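Local atomic coordinates of cell envelope-related transcriptional attenuator domain-containing protein (Eubacterium siraeum, PDB entry 4OBM), a protein that is of unknown function but belongs to the LytR-CpsA-Psr family and may take part in cell-envelope-related regulation of transcription. Residues Y41-Y46 with M56-N61; D161-C166 with F230-G235; D23-M28 with T90-N95. All blocks are in the same frame, centred on the assembly; numbering follows the deposited sequence.

Following the chain from the N terminus, strand 24-30 opens interaction 3, which closes when residues 90-95 leave helix 70-90 and enter strand 94-100. Nested inside that loop, interaction 1 closes the hairpin of strands 40-47 and 52-58. Because strand 24-30 pairs with strand 40-47, both contacts belong to one mixed sheet, with the order 94-100, 24-30, 40-47, 52-58 across it. Interaction 2 comes later, in series with the other two: residues 161-166, at the start of helix 164-181, meet 230-235 beyond strand 228-230. It packs directly against interaction 1 through Pro57, whereas interactions 2 and 3 do not touch.

Interaction 1 of 3, residues Y41-Y46 with M56-N61; sequences YMTITY and MPYLPN
Thr43 and Met56, a selenomethionine, form the tight part of this antiparallel hairpin. Thr43 N donates to Met56 O at 3.0 Å, nearly straight at 165°, and Met56 N returns a bond to Thr43 O, also 3.0 Å. The two side chains lie side by side and point the same way. With chi1 at 57°, Thr43 OG1 is turned between its backbone N and carbonyl carbon, close beside Met56 CB at 3.3 Å. Next along, Met42 and Pro57 form a non-hydrogen-bonded pair. Their side chains cross on the other face of the sheet, the bent end of the Met42 chain bringing CE to 3.8 Å from Pro57 CB.

Toward Tyr41 the pairing slackens. Tyr58 N still donates to Tyr41 O at 3.0 Å, but on the return side a water bridges the pair, accepting from Tyr41 N and donating to Tyr58 O. A second water, in the plane of the Tyr58 ring at its edge, links Tyr58 OH to Thr43 OG1. Beyond them, the Tyr41 ring brushes Pro60, with CE1 4.2 Å from Pro60 CB.

Tyr41, Thr43 and Tyr58 rest on helix 70-90, and Met56 and Tyr58 reach helix 246-256. Along its other edge strand 40-47 pairs with strand 24-30, inside the mixed sheet.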
loop_
_atom_site.group_PDB
_atom_site.type_symbol
_atom_site.label_atom_id
_atom_site.label_comp_id
_atom_site.label_asym_id
_atom_site.label_seq_id
_atom_site.Cartn_x
_atom_site.Cartn_y
_atom_site.Cartn_z
ATOM N N TYR A 41 -3.947 7.062 -1.302
ATOM C CA TYR A 41 -4.681 5.794 -1.358
ATOM C C TYR A 41 -3.825 4.755 -2.033
ATOM O O TYR A 41 -3.236 5.025 -3.069
ATOM C CB TYR A 41 -6.025 5.973 -2.108
ATOM C CG TYR A 41 -6.945 6.990 -1.468
ATOM C CD1 TYR A 41 -6.846 8.344 -1.778
ATOM C CD2 TYR A 41 -7.875 6.608 -0.507
ATOM C CE1 TYR A 41 -7.634 9.296 -1.134
ATOM C CE2 TYR A 41 -8.691 7.549 0.125
ATOM C CZ TYR A 41 -8.567 8.893 -0.196
ATOM O OH TYR A 41 -9.342 9.828 0.434
HETATM N N MSE A 42 -3.663 3.602 -1.372
HETATM C CA MSE A 42 -2.836 2.503 -1.863
HETATM C C MSE A 42 -3.354 1.194 -1.329
HETATM O O MSE A 42 -3.614 1.085 -0.136
HETATM C CB MSE A 42 -1.356 2.707 -1.446
HETATM C CG MSE A 42 -0.392 1.615 -1.972
HETATM SE SE MSE A 42 1.448 1.862 -1.411
HETATM C CE MSE A 42 1.865 3.251 -2.583
ATOM N N THR A 43 -3.537 0.210 -2.213
ATOM C CA THR A 43 -3.889 -1.147 -1.799
ATOM C C THR A 43 -2.587 -1.957 -1.708
ATOM O O THR A 43 -1.596 -1.620 -2.361
ATOM C CB THR A 43 -4.915 -1.813 -2.719
ATOM O OG1 THR A 43 -4.406 -1.830 -4.041
ATOM C CG2 THR A 43 -6.314 -1.145 -2.664
ATOM N N ILE A 44 -2.571 -2.965 -0.835
ATOM C CA ILE A 44 -1.462 -3.892 -0.666
ATOM C C ILE A 44 -2.087 -5.260 -0.724
ATOM O O ILE A 44 -2.959 -5.570 0.089
ATOM C CB ILE A 44 -0.548 -3.641 0.568
ATOM C CG1 ILE A 44 0.657 -4.612 0.580
ATOM C CG2 ILE A 44 -1.308 -3.574 1.910
ATOM C CD1 ILE A 44 1.770 -4.267 1.541
ATOM N N THR A 45 -1.716 -6.034 -1.746
ATOM C CA THR A 45 -2.234 -7.380 -1.984
ATOM C C THR A 45 -1.120 -8.397 -1.830
ATOM O O THR A 45 -0.149 -8.388 -2.598
ATOM C CB THR A 45 -2.878 -7.490 -3.381
ATOM O OG1 THR A 45 -3.915 -6.522 -3.500
ATOM C CG2 THR A 45 -3.448 -8.893 -3.671
ATOM N N TYR A 46 -1.281 -9.293 -0.846
ATOM C CA TYR A 46 -0.352 -10.389 -0.614
ATOM C C TYR A 46 -0.769 -11.589 -1.456
ATOM O O TYR A 46 -1.896 -12.085 -1.319
ATOM C CB TYR A 46 -0.313 -10.756 0.880
ATOM C CG TYR A 46 0.469 -12.015 1.204
ATOM C CD1 TYR A 46 1.820 -12.128 0.879
ATOM C CD2 TYR A 46 -0.141 -13.096 1.836
ATOM C CE1 TYR A 46 2.543 -13.280 1.178
ATOM C CE2 TYR A 46 0.575 -14.251 2.148
ATOM C CZ TYR A 46 1.921 -14.329 1.834
ATOM O OH TYR A 46 2.623 -15.472 2.125
HETATM N N MSE A 56 -0.783 -0.961 -5.203
HETATM C CA MSE A 56 -1.513 -0.220 -6.238
HETATM C C MSE A 56 -1.917 1.123 -5.709
HETATM O O MSE A 56 -2.898 1.188 -4.974
HETATM C CB MSE A 56 -2.756 -0.969 -6.757
HETATM C CG MSE A 56 -2.393 -1.927 -7.824
HETATM SE SE MSE A 56 -3.892 -2.836 -8.550
HETATM C CE MSE A 56 -4.743 -1.489 -9.461
ATOM N N PRO A 57 -1.215 2.204 -6.092
ATOM C CA PRO A 57 -1.607 3.526 -5.608
ATOM C C PRO A 57 -2.644 4.164 -6.545
ATOM O O PRO A 57 -2.775 3.783 -7.704
ATOM C CB PRO A 57 -0.277 4.292 -5.597
ATOM C CG PRO A 57 0.485 3.696 -6.740
ATOM C CD PRO A 57 -0.038 2.297 -6.993
ATOM N N TYR A 58 -3.393 5.116 -6.022
ATOM C CA TYR A 58 -4.458 5.825 -6.732
ATOM C C TYR A 58 -4.405 7.282 -6.363
ATOM O O TYR A 58 -4.218 7.581 -5.184
ATOM C CB TYR A 58 -5.841 5.257 -6.323
ATOM C CG TYR A 58 -6.074 3.828 -6.746
ATOM C CD1 TYR A 58 -5.703 2.769 -5.925
ATOM C CD2 TYR A 58 -6.741 3.533 -7.932
ATOM C CE1 TYR A 58 -5.881 1.447 -6.328
ATOM C CE2 TYR A 58 -6.972 2.215 -8.319
ATOM C CZ TYR A 58 -6.524 1.175 -7.521
ATOM O OH TYR A 58 -6.819 -0.118 -7.863
ATOM N N LEU A 59 -4.625 8.193 -7.341
ATOM C CA LEU A 59 -4.644 9.635 -7.074
ATOM C C LEU A 59 -5.890 9.970 -6.284
ATOM O O LEU A 59 -6.895 9.285 -6.467
ATOM C CB LEU A 59 -4.597 10.461 -8.375
ATOM C CG LEU A 59 -3.250 10.614 -9.091
ATOM C CD1 LEU A 59 -3.465 11.261 -10.465
ATOM C CD2 LEU A 59 -2.258 11.436 -8.270
ATOM N N PRO A 60 -5.874 10.979 -5.382
ATOM C CA PRO A 60 -7.102 11.305 -4.638
ATOM C C PRO A 60 -8.274 11.720 -5.533
ATOM O O PRO A 60 -9.448 11.461 -5.191
ATOM C CB PRO A 60 -6.677 12.466 -3.735
ATOM C CG PRO A 60 -5.466 13.015 -4.366
ATOM C CD PRO A 60 -4.765 11.881 -5.010
ATOM N N ASN A 61 -7.960 12.330 -6.694
ATOM C CA ASN A 61 -8.966 12.786 -7.641
ATOM C C ASN A 61 -9.248 11.701 -8.683
ATOM O O ASN A 61 -9.834 11.988 -9.728
ATOM C CB ASN A 61 -8.555 14.111 -8.299
ATOM C CG ASN A 61 -7.249 14.046 -9.070
ATOM O OD1 ASN A 61 -6.335 13.245 -8.777
ATOM N ND2 ASN A 61 -7.116 14.924 -10.042
HETATM O O HOH W 1 -2.380 8.447 -3.555
HETATM O O HOH W 2 -6.266 -2.113 -6.174
#

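Interaction 2 of 3, residues D161-C166 with F230-G235; sequences DELYPC and FYIPYG
Leu163 and Ile232 run past each other in opposite directions, and this passage of two branched side chains forms the middle of an apolar contact. Ile232 CG2 sits against both methyls of Leu163, 4.0 Å from CD2 and similarly far from CD1. It is put there by its chi1 of -45°, which sets CG2 anti to the backbone N and CG1 anti to the carbonyl carbon. The end of the CG1 branch, CD1, lies 3.8 Å from Cys166 O, while CG2 also approaches Cys166 CB at 4.3 Å. Ile232 thus reaches both Leu163 and Cys166, CG2 touching each and CD1 adding the Cys166 carbonyl.

Leu163 divides its methyls between two further partners. CD2 presses on the backbone carbonyl of the next residue, 3.5 Å from Pro233 O, a van der Waals contact. CD1 meets Tyr234 CB at 4.0 Å, where the two side chains cross obliquely; the Tyr234 ring leads away, leaving the CB to make the contact.

The leucine is presented by a type I turn from Asp161 to Tyr164. Asp161 OD1 accepts from Leu163 N at 3.2 Å, met from well above the carboxylate plane, a capping bond in the turn that leads into helix 164-181. The other oxygen, OD2, forms a salt bridge with Lys167, so the carboxylate is held at both oxygens.

Cys166 and Ile232 both touch Pro57 of strand 52-58, and Pro233 packs on Met56 and Tyr58 of the same strand. Phe230 and Ile232 lean on helix 164-181 further along, whereas Tyr231 and Tyr234 turn to helix 246-256, placing the 230-235 loop between the two helices and beside the hairpin strand.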
loop_
_atom_site.group_PDB
_atom_site.type_symbol
_atom_site.label_atom_id
_atom_site.label_comp_id
_atom_site.label_asym_id
_atom_site.label_seq_id
_atom_site.Cartn_x
_atom_site.Cartn_y
_atom_site.Cartn_z
ATOM N N ASP A 161 4.289 14.645 -15.054
ATOM C CA ASP A 161 3.661 13.339 -14.805
ATOM C C ASP A 161 2.672 13.355 -13.619
ATOM O O ASP A 161 3.087 13.434 -12.456
ATOM C CB ASP A 161 4.750 12.284 -14.556
ATOM C CG ASP A 161 4.311 10.846 -14.699
ATOM O OD1 ASP A 161 3.105 10.610 -14.941
ATOM O OD2 ASP A 161 5.179 9.953 -14.602
ATOM N N GLU A 162 1.354 13.289 -13.928
ATOM C CA GLU A 162 0.313 13.302 -12.891
ATOM C C GLU A 162 0.380 12.047 -11.999
ATOM O O GLU A 162 -0.069 12.102 -10.857
ATOM C CB GLU A 162 -1.095 13.461 -13.490
ATOM C CG GLU A 162 -1.871 14.592 -12.822
ATOM C CD GLU A 162 -3.379 14.615 -13.011
ATOM O OE1 GLU A 162 -4.093 14.929 -12.029
ATOM O OE2 GLU A 162 -3.846 14.343 -14.141
ATOM N N LEU A 163 0.984 10.943 -12.510
ATOM C CA LEU A 163 1.131 9.683 -11.781
ATOM C C LEU A 163 2.429 9.602 -10.976
ATOM O O LEU A 163 2.577 8.677 -10.185
ATOM C CB LEU A 163 1.056 8.489 -12.746
ATOM C CG LEU A 163 -0.310 8.198 -13.348
ATOM C CD1 LEU A 163 -0.200 7.089 -14.388
ATOM C CD2 LEU A 163 -1.331 7.824 -12.248
ATOM N N TYR A 164 3.360 10.556 -11.157
ATOM C CA TYR A 164 4.643 10.568 -10.441
ATOM C C TYR A 164 4.500 10.459 -8.899
ATOM O O TYR A 164 5.252 9.660 -8.332
ATOM C CB TYR A 164 5.506 11.789 -10.804
ATOM C CG TYR A 164 6.926 11.621 -10.315
ATOM C CD1 TYR A 164 7.839 10.841 -11.023
ATOM C CD2 TYR A 164 7.334 12.158 -9.096
ATOM C CE1 TYR A 164 9.121 10.603 -10.535
ATOM C CE2 TYR A 164 8.619 11.941 -8.606
ATOM C CZ TYR A 164 9.509 11.159 -9.329
ATOM O OH TYR A 164 10.779 10.940 -8.868
ATOM N N PRO A 165 3.577 11.172 -8.184
ATOM C CA PRO A 165 3.493 10.981 -6.715
ATOM C C PRO A 165 3.120 9.531 -6.337
ATOM O O PRO A 165 3.579 9.030 -5.312
ATOM C CB PRO A 165 2.414 11.975 -6.284
ATOM C CG PRO A 165 2.335 12.970 -7.399
ATOM C CD PRO A 165 2.596 12.184 -8.638
ATOM N N CYS A 166 2.341 8.853 -7.206
ATOM C CA CYS A 166 1.922 7.454 -7.073
ATOM C C CYS A 166 3.111 6.529 -7.289
ATOM O O CYS A 166 3.282 5.567 -6.543
ATOM C CB CYS A 166 0.798 7.137 -8.057
ATOM S SG CYS A 166 -0.763 7.965 -7.685
ATOM N N PHE A 230 4.542 -3.622 -7.914
ATOM C CA PHE A 230 3.534 -2.587 -7.985
ATOM C C PHE A 230 3.027 -2.441 -9.397
ATOM O O PHE A 230 3.751 -2.697 -10.357
ATOM C CB PHE A 230 4.030 -1.229 -7.422
ATOM C CG PHE A 230 5.079 -0.488 -8.213
ATOM C CD1 PHE A 230 4.724 0.298 -9.303
ATOM C CD2 PHE A 230 6.407 -0.493 -7.809
ATOM C CE1 PHE A 230 5.694 1.010 -10.022
ATOM C CE2 PHE A 230 7.379 0.214 -8.527
ATOM C CZ PHE A 230 7.018 0.965 -9.628
ATOM N N TYR A 231 1.767 -2.028 -9.500
ATOM C CA TYR A 231 1.070 -1.664 -10.722
ATOM C C TYR A 231 0.525 -0.236 -10.535
ATOM O O TYR A 231 0.003 0.087 -9.461
ATOM C CB TYR A 231 -0.052 -2.660 -11.078
ATOM C CG TYR A 231 -0.791 -2.215 -12.317
ATOM C CD1 TYR A 231 -0.199 -2.309 -13.572
ATOM C CD2 TYR A 231 -2.009 -1.547 -12.222
ATOM C CE1 TYR A 231 -0.814 -1.784 -14.703
ATOM C CE2 TYR A 231 -2.632 -1.015 -13.348
ATOM C CZ TYR A 231 -2.034 -1.144 -14.588
ATOM O OH TYR A 231 -2.638 -0.652 -15.712
ATOM N N ILE A 232 0.645 0.614 -11.572
ATOM C CA ILE A 232 0.146 1.986 -11.468
ATOM C C ILE A 232 -1.106 2.149 -12.357
ATOM O O ILE A 232 -0.997 2.243 -13.577
ATOM C CB ILE A 232 1.223 3.071 -11.745
ATOM C CG1 ILE A 232 2.572 2.773 -11.021
ATOM C CG2 ILE A 232 0.693 4.505 -11.468
ATOM C CD1 ILE A 232 2.746 3.320 -9.572
ATOM N N PRO A 233 -2.302 2.216 -11.733
ATOM C CA PRO A 233 -3.535 2.458 -12.506
ATOM C C PRO A 233 -3.463 3.787 -13.280
ATOM O O PRO A 233 -3.161 4.843 -12.705
ATOM C CB PRO A 233 -4.636 2.456 -11.431
ATOM C CG PRO A 233 -4.023 1.806 -10.240
ATOM C CD PRO A 233 -2.581 2.136 -10.284
ATOM N N TYR A 234 -3.660 3.724 -14.602
ATOM C CA TYR A 234 -3.516 4.918 -15.437
ATOM C C TYR A 234 -4.849 5.416 -15.980
ATOM O O TYR A 234 -5.820 4.661 -16.058
ATOM C CB TYR A 234 -2.522 4.667 -16.591
ATOM C CG TYR A 234 -2.976 3.619 -17.587
ATOM C CD1 TYR A 234 -3.790 3.958 -18.664
ATOM C CD2 TYR A 234 -2.575 2.291 -17.464
ATOM C CE1 TYR A 234 -4.225 2.993 -19.575
ATOM C CE2 TYR A 234 -2.977 1.325 -18.389
ATOM C CZ TYR A 234 -3.807 1.680 -19.438
ATOM O OH TYR A 234 -4.215 0.730 -20.338
ATOM N N GLY A 235 -4.863 6.670 -16.404
ATOM C CA GLY A 235 -6.073 7.270 -16.948
ATOM C C GLY A 235 -5.871 8.594 -17.641
ATOM O O GLY A 235 -4.822 8.841 -18.243
#

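Interaction 3 of 3, residues D23-M28 with T90-N95; sequences DFSVLM and TGLSIN
Ser25 and Ile94 come side by side with their chains running in parallel, CA atoms 5.1 Å apart, but between the segments the backbones are linked through water, from Ser25 to the residues before and after Ile94 in sequence. One water accepts from Ser25 N at 2.9 Å and donates to Ser93 O. Another donates to Ser25 O at 2.5 Å and accepts from Asn95 N at 2.7 Å.

The side chains meet closely as well. Ser25 CB packs on Ile94 CG1 at 3.6 Å. The isoleucine's other branch is directed along the strand: with CG2 anti to the backbone N, it reaches Leu27, 3.8 Å from the backbone N and 4.1 Å from CB. Leu92, two residues earlier than Ile94, brings CD2 to 3.7 Å from Ser25 OG. That hydroxyl is hydrogen-bonded to Thr45 OG1 on strand 40-47, so its polar partner lies on the next strand while the two methyls of Leu92 lie against it.

Ile94 also packs on Ala83 and Leu86 of helix 70-90, and Ser87 OG bonds to its N. The chemistry is thus split: the side chains of Ile94 and Leu27 pack toward helix 70-90, and ordered water binds the backbone groups of Ser25 where strand 94-100 only begins to pair.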
loop_
_atom_site.group_PDB
_atom_site.type_symbol
_atom_site.label_atom_id
_atom_site.label_comp_id
_atom_site.label_asym_id
_atom_site.label_seq_id
_atom_site.Cartn_x
_atom_site.Cartn_y
_atom_site.Cartn_z
ATOM N N ASP A 23 -4.041 -15.473 0.914
ATOM C CA ASP A 23 -4.033 -14.216 0.145
ATOM C C ASP A 23 -4.921 -13.153 0.820
ATOM O O ASP A 23 -5.992 -13.477 1.335
ATOM C CB ASP A 23 -4.527 -14.435 -1.302
ATOM C CG ASP A 23 -3.675 -15.284 -2.229
ATOM O OD1 ASP A 23 -2.636 -15.809 -1.773
ATOM O OD2 ASP A 23 -4.054 -15.428 -3.414
ATOM N N PHE A 24 -4.478 -11.901 0.815
ATOM C CA PHE A 24 -5.288 -10.835 1.392
ATOM C C PHE A 24 -4.969 -9.488 0.761
ATOM O O PHE A 24 -3.880 -9.288 0.204
ATOM C CB PHE A 24 -5.126 -10.766 2.921
ATOM C CG PHE A 24 -3.778 -10.300 3.431
ATOM C CD1 PHE A 24 -2.769 -11.214 3.717
ATOM C CD2 PHE A 24 -3.539 -8.951 3.682
ATOM C CE1 PHE A 24 -1.535 -10.781 4.220
ATOM C CE2 PHE A 24 -2.304 -8.524 4.168
ATOM C CZ PHE A 24 -1.315 -9.441 4.442
ATOM N N SER A 25 -5.920 -8.561 0.877
ATOM C CA SER A 25 -5.761 -7.177 0.458
ATOM C C SER A 25 -6.160 -6.250 1.589
ATOM O O SER A 25 -7.035 -6.586 2.391
ATOM C CB SER A 25 -6.564 -6.874 -0.797
ATOM O OG SER A 25 -5.893 -7.343 -1.954
ATOM N N VAL A 26 -5.453 -5.110 1.684
ATOM C CA VAL A 26 -5.647 -4.042 2.670
ATOM C C VAL A 26 -5.577 -2.717 1.944
ATOM O O VAL A 26 -4.608 -2.451 1.216
ATOM C CB VAL A 26 -4.622 -4.072 3.850
ATOM C CG1 VAL A 26 -4.843 -2.901 4.828
ATOM C CG2 VAL A 26 -4.639 -5.411 4.594
ATOM N N LEU A 27 -6.589 -1.877 2.146
ATOM C CA LEU A 27 -6.575 -0.532 1.615
ATOM C C LEU A 27 -5.877 0.350 2.624
ATOM O O LEU A 27 -6.296 0.411 3.768
ATOM C CB LEU A 27 -7.985 -0.005 1.302
ATOM C CG LEU A 27 -8.069 1.486 0.946
ATOM C CD1 LEU A 27 -7.412 1.771 -0.391
ATOM C CD2 LEU A 27 -9.509 1.958 0.960
HETATM N N MSE A 28 -4.802 1.029 2.204
HETATM C CA MSE A 28 -4.075 1.919 3.093
HETATM C C MSE A 28 -4.233 3.319 2.609
HETATM O O MSE A 28 -4.178 3.568 1.400
HETATM C CB MSE A 28 -2.621 1.507 3.196
HETATM C CG MSE A 28 -2.471 0.184 3.942
HETATM SE SE MSE A 28 -0.688 -0.443 4.051
HETATM C CE MSE A 28 0.047 -0.058 2.240
ATOM N N THR A 90 -11.279 -4.659 -9.552
ATOM C CA THR A 90 -10.020 -5.418 -9.612
ATOM C C THR A 90 -10.150 -6.944 -9.465
ATOM O O THR A 90 -9.175 -7.654 -9.720
ATOM C CB THR A 90 -9.064 -4.931 -8.504
ATOM O OG1 THR A 90 -9.694 -5.105 -7.234
ATOM C CG2 THR A 90 -8.611 -3.471 -8.693
ATOM N N GLY A 91 -11.303 -7.428 -8.998
ATOM C CA GLY A 91 -11.522 -8.849 -8.731
ATOM C C GLY A 91 -10.947 -9.267 -7.388
ATOM O O GLY A 91 -10.916 -10.457 -7.058
ATOM N N LEU A 92 -10.472 -8.265 -6.606
ATOM C CA LEU A 92 -9.921 -8.453 -5.272
ATOM C C LEU A 92 -11.035 -8.495 -4.264
ATOM O O LEU A 92 -12.138 -8.024 -4.552
ATOM C CB LEU A 92 -8.946 -7.310 -4.902
ATOM C CG LEU A 92 -7.609 -7.196 -5.656
ATOM C CD1 LEU A 92 -6.904 -5.907 -5.286
ATOM C CD2 LEU A 92 -6.699 -8.384 -5.369
ATOM N N SER A 93 -10.735 -9.022 -3.065
ATOM C CA SER A 93 -11.641 -9.108 -1.925
ATOM C C SER A 93 -11.072 -8.212 -0.797
ATOM O O SER A 93 -10.456 -8.720 0.143
ATOM C CB SER A 93 -11.786 -10.568 -1.497
ATOM O OG SER A 93 -12.539 -10.707 -0.306
ATOM N N ILE A 94 -11.231 -6.873 -0.932
ATOM C CA ILE A 94 -10.699 -5.856 0.008
ATOM C C ILE A 94 -11.769 -5.449 1.016
ATOM O O ILE A 94 -12.746 -4.804 0.647
ATOM C CB ILE A 94 -10.135 -4.594 -0.742
ATOM C CG1 ILE A 94 -9.384 -4.975 -2.045
ATOM C CG2 ILE A 94 -9.260 -3.723 0.188
ATOM C CD1 ILE A 94 -9.328 -3.905 -3.113
ATOM N N ASN A 95 -11.585 -5.820 2.284
ATOM C CA ASN A 95 -12.526 -5.502 3.365
ATOM C C ASN A 95 -11.824 -4.694 4.455
ATOM O O ASN A 95 -12.462 -3.900 5.149
ATOM C CB ASN A 95 -13.117 -6.793 3.984
ATOM C CG ASN A 95 -13.550 -7.875 3.011
ATOM O OD1 ASN A 95 -13.133 -9.036 3.116
ATOM N ND2 ASN A 95 -14.434 -7.544 2.072
HETATM O O HOH W 3 -9.416 -7.245 3.021
HETATM O O HOH W 4 -8.493 -9.889 1.242
#